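Putative thioesterase (Novosphingobium aromaticivorans, PDB 3CJY) is a putative acyl-CoA thioesterase with two hotdog-family domains, probably hydrolysing acyl-CoA thioesters, and it binds calcium. Local coordinates at residues A[210-215]-A[245-250]. Numbering follows the deposited sequence.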
# COMPACT_ATOMS: atom_id res chain seq x y z
N ARG A 210 -5.51 -0.65 4.73
CA ARG A 210 -5.57 -1.99 5.31
C ARG A 210 -6.32 -1.87 6.63
O ARG A 210 -5.84 -1.25 7.57
CB ARG A 210 -4.15 -2.54 5.52
CG ARG A 210 -3.37 -2.53 4.26
CD ARG A 210 -1.98 -3.13 4.36
NE ARG A 210 -1.29 -2.81 3.14
CZ ARG A 210 -1.52 -3.44 2.00
NH1 ARG A 210 -2.32 -4.50 1.98
NH2 ARG A 210 -0.88 -3.04 0.89
N ILE A 211 -7.49 -2.51 6.71
CA ILE A 211 -8.32 -2.36 7.89
C ILE A 211 -8.22 -3.56 8.80
O ILE A 211 -8.38 -4.70 8.34
CB ILE A 211 -9.80 -2.20 7.49
CG1 ILE A 211 -9.95 -0.96 6.60
CG2 ILE A 211 -10.72 -2.14 8.75
CD1 ILE A 211 -11.35 -0.80 6.02
N THR A 212 -7.90 -3.33 10.07
CA THR A 212 -7.92 -4.40 11.07
C THR A 212 -9.25 -4.41 11.84
O THR A 212 -9.79 -5.47 12.16
CB THR A 212 -6.72 -4.31 12.05
OG1 THR A 212 -5.52 -4.56 11.31
CG2 THR A 212 -6.81 -5.35 13.17
N GLY A 213 -9.78 -3.24 12.13
CA GLY A 213 -11.03 -3.16 12.86
C GLY A 213 -11.64 -1.79 12.84
O GLY A 213 -10.99 -0.83 12.50
N ALA A 214 -12.91 -1.73 13.15
CA ALA A 214 -13.65 -0.48 13.13
C ALA A 214 -13.88 -0.08 14.54
O ALA A 214 -13.58 -0.81 15.50
CB ALA A 214 -14.96 -0.63 12.41
N ALA A 215 -14.50 1.07 14.69
CA ALA A 215 -14.80 1.58 16.02
C ALA A 215 -16.06 2.40 16.00
O ALA A 215 -16.54 2.84 14.93
CB ALA A 215 -13.62 2.44 16.54
N GLY A 245 -5.86 3.69 21.93
CA GLY A 245 -4.67 2.99 21.53
C GLY A 245 -4.87 1.76 20.68
O GLY A 245 -3.89 1.03 20.42
N ARG A 246 -6.09 1.54 20.19
CA ARG A 246 -6.35 0.37 19.32
C ARG A 246 -6.12 0.78 17.90
O ARG A 246 -6.59 1.85 17.47
CB ARG A 246 -7.74 -0.18 19.52
CG ARG A 246 -8.04 -1.39 18.59
CD ARG A 246 -9.33 -2.16 18.95
NE ARG A 246 -10.53 -1.35 18.92
CZ ARG A 246 -11.39 -1.26 17.90
NH1 ARG A 246 -11.17 -1.93 16.79
NH2 ARG A 246 -12.45 -0.47 18.00
N LEU A 247 -5.37 -0.05 17.18
CA LEU A 247 -5.07 0.18 15.79
C LEU A 247 -6.25 -0.29 14.93
O LEU A 247 -6.69 -1.44 15.01
CB LEU A 247 -3.77 -0.51 15.41
CG LEU A 247 -3.20 -0.28 14.01
CD1 LEU A 247 -1.68 -0.61 14.00
CD2 LEU A 247 -3.91 -1.01 12.92
N LEU A 248 -6.81 0.65 14.19
CA LEU A 248 -7.97 0.40 13.32
C LEU A 248 -7.55 0.06 11.90
O LEU A 248 -8.06 -0.88 11.24
CB LEU A 248 -8.90 1.62 13.36
CG LEU A 248 -9.35 2.07 14.73
CD1 LEU A 248 -10.28 3.32 14.58
CD2 LEU A 248 -10.03 0.93 15.52
N ALA A 249 -6.65 0.90 11.37
CA ALA A 249 -6.20 0.71 10.01
C ALA A 249 -4.86 1.33 9.76
O ALA A 249 -4.35 2.10 10.60
CB ALA A 249 -7.23 1.31 9.03
N THR A 250 -4.25 0.95 8.64
CA THR A 250 -3.08 1.66 8.13
C THR A 250 -3.34 2.00 6.67
O THR A 250 -4.24 1.45 6.05
CB THR A 250 -1.78 0.87 8.19
OG1 THR A 250 -1.89 -0.30 7.38
CG2 THR A 250 -1.44 0.42 9.61
O HOH W 1 -0.20 -0.28 5.10
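Leu248 lays its side chain along the loop 212-215, CB resting 3.3 Å from Gly213 O and CD1 meeting Ala215 CB at 4.0 Å, while CD2 overlies the rim of one face of the Arg246 guanidinium. That guanidinium grips Ala214 O end-on, NH1 at 3.0 Å and NH2 at 2.8 Å; the oxygen lies in the guanidinium plane, although both nitrogens approach from one face of the carbonyl. A bend in the Arg246 chain (chi3 59°) turns its end to this acceptor. The strand pair ends at Ile211, but Leu248 O and Arg246 keep the loop attached. Arg210 and Thr250 form the hydrogen-bonded pair, with Arg210 N to Thr250 O nearly straight at 171°, and Ile211 and Ala249 the non-hydrogen-bonded pair. Beyond them Leu248 O accepts twice, from Thr212 N at 2.7 Å and from Gly213 N at 3.1 Å in the carbonyl plane; Leu248 and Ala249 form a classic bulge opposite Leu240. Arg210 salt-bridges to Asp206 and Thr250 OG1 hydrogen-bonds to Gln235, both of the second subunit. Strand 203-211 of the C-terminal hotdog domain runs between 56-63 and 247-256, which 233-241 flanks in turn, while helix 178-185 covers Leu248 and the sheet face with Ile211 and Ala249.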